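Local coordinates for periplasmic His/Glu/Gln/Arg/opine family-binding protein (Silicibacter pomeroyi, PDB 3I6V), which binds lysine in the cleft between its two lobes and probably serves as the periplasmic solute-binding component of an amino-acid ABC transporter, at residues A[28-33]-A[214-219]; A[32-37]-A[206-211]; A[84-89]-A[194-199]; A[90-95]-A[152-157]. One frame throughout, in Å; residues are numbered along the deposited sequence.

Contact 1. Residues A[28-33]-A[214-219]; sequences DGFERE and KWFGED
Trp215 lays one face of its indole over the backbone at the start of helix 30-42. Phe30 CA sits 3.7 Å from the centroid of the five-membered ring, only 5° off its normal, and Gly29 CA makes a second CH-pi contact above the six-membered ring. Gly29 is the N-cap of that helix; at its backbone angles, with positive phi, a CB would be jammed against the preceding carbonyl O, so glycine is called for here on backbone grounds alone. In its plane the indole ends in a nearly straight hydrogen bond, Trp215 NE1 to Glu33 OE1 at 2.8 Å and 173°. Lys214 NZ reaches the same Glu33 OE1 from the opposite face of the carboxylate, at 2.9 Å, in a salt bridge. The chain of Glu33 is extended beyond CG, which carries its carboxylate out to both donors. The Phe30 ring turns its edge to the Trp215 face in an offset edge-to-face pair with planes at 75°, and Phe216 in turn points its own edge at the Phe30 face, Phe216 CE1 lying 3.6 Å from Phe30 CG. A leucine in place of Trp215 would probably leave Glu33 OE1 with Lys214 as its sole donor in this contact and uncover the backbone at Gly29 and Phe30. Two donors on one oxygen would be expected to favour the ionised form of Glu33 and hold its carboxylate in a set rotation beside the aromatic cluster.

Contact 2. Residues A[32-37]-A[206-211]; sequences RELGDE and GTLNTM
Met211 makes most of the apolar contact, running its thioether in against helix 32-37 between Glu33 and Leu34. Its CG stands anti to the backbone N (chi1 -165°) and the chain stays extended through chi2, so Met211 SD arrives at the opposing backbone, 3.5 Å from Leu34 N; Leu34 CB is 3.7 Å from the same sulfur. A bend at chi3 (-57°) then turns the methyl away from Leu34 and along Glu33, where Met211 CE lies 3.4 Å from Glu33 OE2 and also packs on the aliphatic CG. A second apolar contact joins the leucines, branch against branch: Leu34 CD1 meets Leu208 CD1 at 3.9 Å, while Met202 of helix 189-204 also packs on Leu34.

Polar groups bridge nothing directly between the two segments, and no hydrogen bond spans them. The carboxylate of Glu33 instead engages Lys214 and Trp215, and that of Glu37 forms a salt bridge with Arg41 of its own helix. Within helix 32-37, Arg32 NE pairs with Asp36 OD2 at 2.9 Å, one turn ahead.

The axes of 32-37 and 207-211 run close to antiparallel, at 161°, but approach no nearer than 11.3 Å, a separation that the long methionine side chain spans. A near-antiparallel helix pair, packed through side chains, thus joins the first helix to the last in one lobe of this family 3 solute-binding protein.

Contact 3. Residues A[84-89]-A[194-199]; sequences FTQNYI and KFDAAI
Asp196 OD2 takes two hydrogen bonds from one residue, Gln86. The backbone Gln86 N comes in on the syn lone pair of Asp196 OD2 at 2.9 Å and 166°. Gln86 NE2 meets Asp196 OD2 on the anti side at 3.2 Å, 33° out of the carboxylate plane, in a less straight bond. The second oxygen is served by a water, which donates to Asp196 OD1 and also to Phe84 O at 2.8 Å. The glutamine amide is itself completed beyond the segments: NE2 bonds Thr200 OG1, and OE1 receives Lys203 NZ, which also bonds Asn87 O.

A chi1 of 64° directs the extended chain of Gln86 along the helix, where it slides past Ile199 and sets Gln86 CD 3.5 Å from Ile199 CG2. Thr85 OG1 donates to Gln86 O at 2.8 Å and accepts from Met182 N; the other isoleucine branch, Ile199 CD1, lies 3.6 Å from Thr85 OG1. The Tyr88 ring leads away from helix 189-204, and its OH bonds Glu31 of helix 30-42.

A helix carboxylate gripping the backbone N-H where a strand turns a corner thus ties helix 189-204 to strand 83-89, which pairs with strand 180-184, in one lobe of the two-lobed binding-protein fold.

Contact 4. Residues A[90-95]-A[152-157]; sequences PPTASS and DRDYLV
The guanidinium of Arg153 has Ser95 OG at its edge, near its plane, with Arg153 NH1 3.5 Å away; Phe169 adds a cation-pi contact from strand 168-170. Asp173 OD1 joins these groups, forming a salt bridge with Arg153 NH1 and a hydrogen bond with Ser95 OG. The arginine chain, extended from CG to NE, runs alongside that hydroxyl, Ser95 OG being 3.5 Å from Arg153 CB.

The carboxylate of Asp152 is the other flat group. With CG anti to the backbone N (chi1 -180°), it folds over the first turn of the helix, and Asp152 OD2 accepts from Tyr155 N at 3.1 Å, met on the anti side and 15° out of plane. Tyr18 OH also bonds this oxygen. Across the contact Asp152 OD1 stays 3.8 Å from Thr92 OG1, a loose approach, and the carboxylate of Asp154 flanks the same threonine.

Backbone atoms supply the direct bond between the segments: Arg153 N donates to Ala93 O at 2.9 Å and 165°. Beside it, Ser94 and Asp152 form an antiparallel non-hydrogen-bonded pair, and further along Leu156 CD1 touches Ser95 O at 3.4 Å.

With alanine replacing Asp152, Tyr155 N is likely to lose its side-chain cap and Tyr18 OH this acceptor. The side chain of Asp152 lies about 5 Å from the bound lysine, so this strand-to-helix junction, with an aspartate N-cap where strand 148-152 passes into helix 153-162, borders the ligand cleft of a periplasmic binding protein.

Contacts 1 and 2 share helices 30-42 and 207-216 and have centres 8 Å apart, with Phe30 packing on both Met211 and Leu208. Contact 3 lies 11 Å from contact 2 and 17 Å from contact 1, centre to centre; Tyr88 joins it to both, touching Leu34 and probably hydrogen-bonding Glu31. Contact 4 sits on the mixed sheet that includes strands 93-98 and 148-152, its centre about 20 Å from that of contact 3 but 13 Å from that of contact 1, where Phe216 packs on Asp154. Along the chain, contact 4 is nested within contact 3, and contact 3 within contacts 1 and 2. Helices 189-204 and 207-216 pack back on strand 83-89 and helix 30-42, consistent with a two-lobed binding protein holding lysine between its lobes.

Contact 1. Residues A[28-33]-A[214-219]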
# COMPACT_ATOMS: atom_id res chain seq x y z
N ASP A 28 -0.74 1.72 13.42
CA ASP A 28 -1.20 3.07 13.30
C ASP A 28 -1.26 3.39 11.81
O ASP A 28 -0.87 2.58 10.98
CB ASP A 28 -0.15 3.99 13.99
CG ASP A 28 -0.74 5.30 14.50
OD1 ASP A 28 -1.72 5.82 13.90
OD2 ASP A 28 -0.17 5.86 15.50
N GLY A 29 -1.76 4.57 11.46
CA GLY A 29 -1.83 4.96 10.06
C GLY A 29 -3.26 5.05 9.55
O GLY A 29 -4.22 4.81 10.27
N PHE A 30 -3.38 5.43 8.29
CA PHE A 30 -4.68 5.52 7.61
C PHE A 30 -5.52 4.26 7.81
O PHE A 30 -6.71 4.32 8.16
CB PHE A 30 -4.47 5.79 6.11
CG PHE A 30 -5.73 5.73 5.31
CD1 PHE A 30 -6.67 6.76 5.39
CD2 PHE A 30 -5.99 4.63 4.49
CE1 PHE A 30 -7.85 6.72 4.64
CE2 PHE A 30 -7.18 4.56 3.73
CZ PHE A 30 -8.10 5.59 3.81
N GLU A 31 -4.88 3.13 7.59
CA GLU A 31 -5.53 1.84 7.62
C GLU A 31 -5.91 1.37 9.00
O GLU A 31 -6.84 0.57 9.13
CB GLU A 31 -4.68 0.80 6.87
CG GLU A 31 -4.71 1.14 5.37
CD GLU A 31 -3.76 0.33 4.52
OE1 GLU A 31 -2.66 -0.04 5.01
OE2 GLU A 31 -4.11 0.07 3.34
N ARG A 32 -5.21 1.84 10.04
CA ARG A 32 -5.64 1.55 11.41
C ARG A 32 -6.97 2.23 11.63
O ARG A 32 -7.91 1.61 12.12
CB ARG A 32 -4.65 2.12 12.47
CG ARG A 32 -5.19 2.02 13.92
CD ARG A 32 -5.30 0.53 14.25
NE ARG A 32 -5.96 0.18 15.51
CZ ARG A 32 -5.32 -0.21 16.61
NH1 ARG A 32 -3.98 -0.24 16.63
NH2 ARG A 32 -6.00 -0.57 17.70
N GLU A 33 -7.04 3.52 11.32
CA GLU A 33 -8.27 4.26 11.52
C GLU A 33 -9.40 3.70 10.64
O GLU A 33 -10.56 3.55 11.09
CB GLU A 33 -8.06 5.73 11.19
CG GLU A 33 -9.20 6.59 11.69
CD GLU A 33 -9.09 8.04 11.30
OE1 GLU A 33 -7.97 8.55 11.06
OE2 GLU A 33 -10.15 8.69 11.24
N LYS A 214 -7.52 13.70 5.34
CA LYS A 214 -6.80 13.76 6.62
C LYS A 214 -5.38 13.16 6.48
O LYS A 214 -4.36 13.80 6.84
CB LYS A 214 -7.60 13.07 7.73
CG LYS A 214 -6.92 13.09 9.09
CD LYS A 214 -7.68 12.22 10.10
CE LYS A 214 -6.87 12.05 11.40
NZ LYS A 214 -7.60 11.14 12.34
N TRP A 215 -5.30 11.93 5.94
CA TRP A 215 -4.01 11.23 5.86
C TRP A 215 -3.16 11.50 4.61
O TRP A 215 -1.95 11.45 4.69
CB TRP A 215 -4.22 9.73 6.05
CG TRP A 215 -4.61 9.36 7.44
CD1 TRP A 215 -5.88 9.26 7.94
CD2 TRP A 215 -3.73 9.04 8.52
NE1 TRP A 215 -5.85 8.88 9.25
CE2 TRP A 215 -4.54 8.75 9.64
CE3 TRP A 215 -2.33 8.98 8.65
CZ2 TRP A 215 -3.99 8.39 10.88
CZ3 TRP A 215 -1.79 8.63 9.88
CH2 TRP A 215 -2.62 8.34 10.98
N PHE A 216 -3.80 11.79 3.48
CA PHE A 216 -3.08 11.92 2.20
C PHE A 216 -3.03 13.35 1.66
O PHE A 216 -2.33 13.62 0.68
CB PHE A 216 -3.64 10.93 1.15
CG PHE A 216 -3.45 9.49 1.52
CD1 PHE A 216 -4.49 8.78 2.10
CD2 PHE A 216 -2.21 8.86 1.34
CE1 PHE A 216 -4.33 7.43 2.50
CE2 PHE A 216 -2.02 7.52 1.74
CZ PHE A 216 -3.08 6.80 2.32
N GLY A 217 -3.74 14.28 2.31
CA GLY A 217 -3.66 15.70 1.95
C GLY A 217 -4.90 16.21 1.24
O GLY A 217 -5.66 15.42 0.65
N GLU A 218 -5.10 17.53 1.27
CA GLU A 218 -6.29 18.15 0.67
C GLU A 218 -6.47 17.87 -0.83
O GLU A 218 -7.59 17.88 -1.35
CB GLU A 218 -6.30 19.68 0.91
CG GLU A 218 -6.65 20.07 2.36
CD GLU A 218 -7.91 19.37 2.86
OE1 GLU A 218 -8.98 19.51 2.21
OE2 GLU A 218 -7.84 18.69 3.91
N ASP A 219 -5.36 17.61 -1.52
CA ASP A 219 -5.40 17.37 -2.95
C ASP A 219 -5.49 15.89 -3.35
O ASP A 219 -5.51 15.58 -4.55
CB ASP A 219 -4.21 18.03 -3.64
CG ASP A 219 -4.40 19.54 -3.81
OD1 ASP A 219 -5.56 19.98 -4.06
OD2 ASP A 219 -3.39 20.28 -3.68

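Contact 2. Residues A[32-37]-A[206-211]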
# COMPACT_ATOMS: atom_id res chain seq x y z
N ARG A 32 -5.21 1.84 10.04
CA ARG A 32 -5.64 1.55 11.41
C ARG A 32 -6.97 2.23 11.63
O ARG A 32 -7.91 1.61 12.12
CB ARG A 32 -4.65 2.12 12.47
CG ARG A 32 -5.19 2.02 13.92
CD ARG A 32 -5.30 0.53 14.25
NE ARG A 32 -5.96 0.18 15.51
CZ ARG A 32 -5.32 -0.21 16.61
NH1 ARG A 32 -3.98 -0.24 16.63
NH2 ARG A 32 -6.00 -0.57 17.70
N GLU A 33 -7.04 3.52 11.32
CA GLU A 33 -8.27 4.26 11.52
C GLU A 33 -9.40 3.70 10.64
O GLU A 33 -10.56 3.55 11.09
CB GLU A 33 -8.06 5.73 11.19
CG GLU A 33 -9.20 6.59 11.69
CD GLU A 33 -9.09 8.04 11.30
OE1 GLU A 33 -7.97 8.55 11.06
OE2 GLU A 33 -10.15 8.69 11.24
N LEU A 34 -9.07 3.41 9.39
CA LEU A 34 -10.08 2.89 8.48
C LEU A 34 -10.57 1.53 8.95
O LEU A 34 -11.77 1.32 9.11
CB LEU A 34 -9.54 2.80 7.05
CG LEU A 34 -10.50 2.13 6.05
CD1 LEU A 34 -11.77 3.01 5.83
CD2 LEU A 34 -9.77 1.92 4.76
N GLY A 35 -9.65 0.61 9.20
CA GLY A 35 -9.98 -0.73 9.61
C GLY A 35 -10.86 -0.77 10.86
O GLY A 35 -11.85 -1.54 10.92
N ASP A 36 -10.49 0.03 11.87
CA ASP A 36 -11.30 0.12 13.09
C ASP A 36 -12.70 0.62 12.79
O ASP A 36 -13.68 0.10 13.34
CB ASP A 36 -10.66 1.05 14.14
CG ASP A 36 -9.40 0.47 14.76
OD1 ASP A 36 -9.16 -0.78 14.69
OD2 ASP A 36 -8.65 1.27 15.37
N GLU A 37 -12.81 1.65 11.95
CA GLU A 37 -14.14 2.19 11.64
C GLU A 37 -14.98 1.20 10.79
O GLU A 37 -16.20 1.08 10.97
CB GLU A 37 -14.03 3.54 10.95
CG GLU A 37 -15.39 4.15 10.54
CD GLU A 37 -16.28 4.50 11.76
OE1 GLU A 37 -15.79 4.52 12.90
OE2 GLU A 37 -17.49 4.73 11.56
N GLY A 206 -19.59 10.30 3.03
CA GLY A 206 -18.46 11.21 2.94
C GLY A 206 -17.34 11.02 3.96
O GLY A 206 -16.33 11.72 3.90
N THR A 207 -17.49 10.07 4.88
CA THR A 207 -16.46 9.86 5.90
C THR A 207 -15.16 9.28 5.35
O THR A 207 -14.08 9.51 5.92
CB THR A 207 -16.94 9.00 7.09
OG1 THR A 207 -17.54 7.79 6.60
CG2 THR A 207 -17.97 9.80 7.95
N LEU A 208 -15.24 8.52 4.25
CA LEU A 208 -14.04 7.94 3.65
C LEU A 208 -13.22 9.03 2.98
O LEU A 208 -12.01 9.09 3.19
CB LEU A 208 -14.37 6.80 2.66
CG LEU A 208 -13.16 6.11 2.00
CD1 LEU A 208 -12.12 5.63 3.02
CD2 LEU A 208 -13.66 4.92 1.12
N ASN A 209 -13.88 9.90 2.22
CA ASN A 209 -13.19 11.06 1.63
C ASN A 209 -12.45 11.91 2.66
O ASN A 209 -11.32 12.33 2.42
CB ASN A 209 -14.14 11.96 0.85
CG ASN A 209 -14.55 11.36 -0.47
OD1 ASN A 209 -13.98 10.35 -0.92
ND2 ASN A 209 -15.54 11.98 -1.12
N THR A 210 -13.09 12.16 3.81
CA THR A 210 -12.51 12.95 4.90
C THR A 210 -11.28 12.24 5.44
O THR A 210 -10.25 12.87 5.61
CB THR A 210 -13.51 13.19 6.05
OG1 THR A 210 -14.69 13.78 5.51
CG2 THR A 210 -12.92 14.14 7.15
N MET A 211 -11.39 10.93 5.71
CA MET A 211 -10.25 10.14 6.18
C MET A 211 -9.11 10.17 5.16
O MET A 211 -7.97 10.35 5.53
CB MET A 211 -10.69 8.71 6.54
CG MET A 211 -9.69 7.89 7.36
SD MET A 211 -10.29 6.31 7.93
CE MET A 211 -11.75 6.76 8.87

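Contact 3. Residues A[84-89]-A[194-199]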
# COMPACT_ATOMS: atom_id res chain seq x y z
N PHE A 84 -10.78 -9.67 -3.36
CA PHE A 84 -10.69 -8.28 -2.87
C PHE A 84 -12.08 -7.68 -2.62
O PHE A 84 -13.04 -8.03 -3.31
CB PHE A 84 -9.98 -7.41 -3.90
CG PHE A 84 -8.50 -7.65 -4.00
CD1 PHE A 84 -7.99 -8.48 -4.99
CD2 PHE A 84 -7.60 -7.01 -3.12
CE1 PHE A 84 -6.61 -8.71 -5.12
CE2 PHE A 84 -6.22 -7.20 -3.23
CZ PHE A 84 -5.71 -8.05 -4.23
N THR A 85 -12.18 -6.78 -1.63
CA THR A 85 -13.31 -5.84 -1.55
C THR A 85 -13.19 -4.87 -2.71
O THR A 85 -12.19 -4.89 -3.43
CB THR A 85 -13.26 -5.00 -0.22
OG1 THR A 85 -12.07 -4.18 -0.18
CG2 THR A 85 -13.30 -5.89 1.00
N GLN A 86 -14.17 -3.98 -2.87
CA GLN A 86 -14.01 -2.80 -3.69
C GLN A 86 -12.82 -1.97 -3.18
O GLN A 86 -12.39 -2.15 -2.03
CB GLN A 86 -15.29 -1.94 -3.60
CG GLN A 86 -15.51 -1.40 -2.16
CD GLN A 86 -16.86 -0.72 -2.04
OE1 GLN A 86 -17.11 0.33 -2.64
NE2 GLN A 86 -17.74 -1.34 -1.30
N ASN A 87 -12.31 -1.06 -4.00
CA ASN A 87 -11.22 -0.22 -3.52
C ASN A 87 -11.68 0.74 -2.36
O ASN A 87 -12.88 1.05 -2.22
CB ASN A 87 -10.44 0.48 -4.65
CG ASN A 87 -11.29 1.46 -5.52
OD1 ASN A 87 -12.22 2.15 -5.06
ND2 ASN A 87 -10.92 1.54 -6.78
N TYR A 88 -10.74 1.11 -1.50
CA TYR A 88 -11.04 2.09 -0.46
C TYR A 88 -10.16 3.33 -0.59
O TYR A 88 -10.37 4.32 0.12
CB TYR A 88 -11.04 1.47 0.92
CG TYR A 88 -9.74 0.80 1.30
CD1 TYR A 88 -9.62 -0.60 1.28
CD2 TYR A 88 -8.63 1.56 1.67
CE1 TYR A 88 -8.41 -1.24 1.64
CE2 TYR A 88 -7.42 0.95 2.03
CZ TYR A 88 -7.32 -0.43 2.02
OH TYR A 88 -6.12 -1.02 2.35
N ILE A 89 -9.20 3.28 -1.50
CA ILE A 89 -8.57 4.47 -2.04
C ILE A 89 -8.64 4.33 -3.57
O ILE A 89 -8.43 3.23 -4.08
CB ILE A 89 -7.09 4.62 -1.59
CG1 ILE A 89 -6.95 4.41 -0.07
CG2 ILE A 89 -6.48 6.01 -2.05
CD1 ILE A 89 -5.47 4.45 0.41
N LYS A 194 -19.53 -8.15 4.35
CA LYS A 194 -19.63 -7.21 5.50
C LYS A 194 -18.69 -6.01 5.33
O LYS A 194 -19.09 -4.84 5.50
CB LYS A 194 -19.34 -7.92 6.83
CG LYS A 194 -20.51 -8.75 7.33
CD LYS A 194 -20.07 -9.76 8.40
CE LYS A 194 -21.27 -10.56 8.88
NZ LYS A 194 -20.95 -11.26 10.13
N PHE A 195 -17.46 -6.29 4.92
CA PHE A 195 -16.54 -5.21 4.67
C PHE A 195 -16.97 -4.37 3.51
O PHE A 195 -16.82 -3.16 3.57
CB PHE A 195 -15.10 -5.68 4.55
CG PHE A 195 -14.48 -5.96 5.87
CD1 PHE A 195 -14.21 -7.26 6.25
CD2 PHE A 195 -14.22 -4.90 6.76
CE1 PHE A 195 -13.63 -7.52 7.52
CE2 PHE A 195 -13.66 -5.15 8.00
CZ PHE A 195 -13.36 -6.46 8.38
N ASP A 196 -17.47 -5.01 2.45
CA ASP A 196 -17.93 -4.24 1.30
C ASP A 196 -19.09 -3.29 1.66
O ASP A 196 -19.11 -2.13 1.22
CB ASP A 196 -18.31 -5.17 0.12
CG ASP A 196 -17.16 -5.30 -0.91
OD1 ASP A 196 -17.00 -6.41 -1.47
OD2 ASP A 196 -16.43 -4.31 -1.15
N ALA A 197 -20.04 -3.81 2.42
CA ALA A 197 -21.18 -3.01 2.86
C ALA A 197 -20.68 -1.86 3.75
O ALA A 197 -21.15 -0.75 3.61
CB ALA A 197 -22.21 -3.89 3.59
N ALA A 198 -19.70 -2.10 4.62
CA ALA A 198 -19.13 -1.00 5.43
C ALA A 198 -18.40 0.06 4.59
O ALA A 198 -18.58 1.28 4.80
CB ALA A 198 -18.24 -1.56 6.56
N ILE A 199 -17.60 -0.37 3.62
CA ILE A 199 -16.92 0.56 2.74
C ILE A 199 -17.93 1.44 1.96
O ILE A 199 -17.75 2.65 1.85
CB ILE A 199 -15.95 -0.15 1.77
CG1 ILE A 199 -14.80 -0.81 2.55
CG2 ILE A 199 -15.39 0.83 0.73
CD1 ILE A 199 -14.00 -1.86 1.75
O HOH W 1 -15.81 -7.73 -3.28

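Contact 4. Residues A[90-95]-A[152-157]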
# COMPACT_ATOMS: atom_id res chain seq x y z
N PRO A 90 -8.97 5.43 -4.29
CA PRO A 90 -8.96 5.40 -5.74
C PRO A 90 -7.57 5.08 -6.28
O PRO A 90 -6.57 5.30 -5.56
CB PRO A 90 -9.41 6.84 -6.16
CG PRO A 90 -10.26 7.30 -4.94
CD PRO A 90 -9.48 6.72 -3.76
N PRO A 91 -7.49 4.57 -7.53
CA PRO A 91 -6.19 4.26 -8.11
C PRO A 91 -5.31 5.50 -8.02
O PRO A 91 -5.77 6.60 -8.36
CB PRO A 91 -6.51 3.91 -9.57
CG PRO A 91 -7.98 3.52 -9.58
CD PRO A 91 -8.61 4.33 -8.47
N THR A 92 -4.09 5.36 -7.51
CA THR A 92 -3.14 6.51 -7.56
C THR A 92 -1.83 6.13 -8.27
O THR A 92 -1.52 4.95 -8.43
CB THR A 92 -2.90 7.15 -6.17
OG1 THR A 92 -2.48 6.15 -5.24
CG2 THR A 92 -4.20 7.84 -5.63
N ALA A 93 -1.05 7.13 -8.68
CA ALA A 93 0.07 6.88 -9.55
C ALA A 93 1.23 6.17 -8.86
O ALA A 93 1.32 6.12 -7.62
CB ALA A 93 0.54 8.19 -10.19
N SER A 94 2.12 5.63 -9.68
CA SER A 94 3.45 5.23 -9.25
C SER A 94 4.44 6.22 -9.87
O SER A 94 4.16 6.81 -10.94
CB SER A 94 3.74 3.82 -9.72
OG SER A 94 2.91 2.89 -9.05
N SER A 95 5.59 6.40 -9.22
CA SER A 95 6.56 7.43 -9.62
C SER A 95 7.97 6.98 -9.36
O SER A 95 8.21 6.07 -8.56
CB SER A 95 6.35 8.73 -8.83
OG SER A 95 5.02 9.17 -8.89
N ASP A 152 4.87 3.64 -5.03
CA ASP A 152 3.61 4.35 -4.97
C ASP A 152 3.87 5.82 -4.68
O ASP A 152 4.69 6.15 -3.77
CB ASP A 152 2.79 3.74 -3.86
CG ASP A 152 1.48 4.38 -3.71
OD1 ASP A 152 0.55 4.03 -4.48
OD2 ASP A 152 1.36 5.21 -2.77
N ARG A 153 3.20 6.69 -5.44
CA ARG A 153 3.42 8.12 -5.34
C ARG A 153 3.04 8.63 -3.95
O ARG A 153 3.73 9.49 -3.39
CB ARG A 153 2.63 8.90 -6.40
CG ARG A 153 2.97 10.42 -6.38
CD ARG A 153 2.31 11.24 -7.51
NE ARG A 153 2.61 12.64 -7.25
CZ ARG A 153 3.73 13.25 -7.64
NH1 ARG A 153 4.64 12.63 -8.38
NH2 ARG A 153 3.91 14.52 -7.32
N ASP A 154 1.95 8.12 -3.38
CA ASP A 154 1.57 8.61 -2.07
C ASP A 154 2.51 8.19 -0.94
O ASP A 154 2.59 8.89 0.09
CB ASP A 154 0.12 8.30 -1.76
CG ASP A 154 -0.83 9.13 -2.63
OD1 ASP A 154 -0.34 9.94 -3.44
OD2 ASP A 154 -2.04 8.95 -2.51
N TYR A 155 3.23 7.08 -1.14
CA TYR A 155 4.27 6.68 -0.22
C TYR A 155 5.46 7.66 -0.37
O TYR A 155 6.06 8.13 0.63
CB TYR A 155 4.70 5.23 -0.49
CG TYR A 155 5.95 4.81 0.27
CD1 TYR A 155 5.93 4.66 1.67
CD2 TYR A 155 7.14 4.56 -0.40
CE1 TYR A 155 7.10 4.26 2.37
CE2 TYR A 155 8.28 4.17 0.26
CZ TYR A 155 8.27 4.04 1.64
OH TYR A 155 9.45 3.68 2.24
N LEU A 156 5.80 7.96 -1.62
CA LEU A 156 6.97 8.81 -1.93
C LEU A 156 6.80 10.31 -1.62
O LEU A 156 7.78 10.95 -1.25
CB LEU A 156 7.45 8.63 -3.37
CG LEU A 156 7.98 7.24 -3.73
CD1 LEU A 156 8.04 7.08 -5.28
CD2 LEU A 156 9.34 6.90 -3.07
N VAL A 157 5.60 10.86 -1.74
CA VAL A 157 5.40 12.31 -1.53
C VAL A 157 6.00 12.82 -0.18
O VAL A 157 6.85 13.70 -0.21
CB VAL A 157 3.95 12.79 -1.78
CG1 VAL A 157 3.71 14.22 -1.18
CG2 VAL A 157 3.60 12.77 -3.32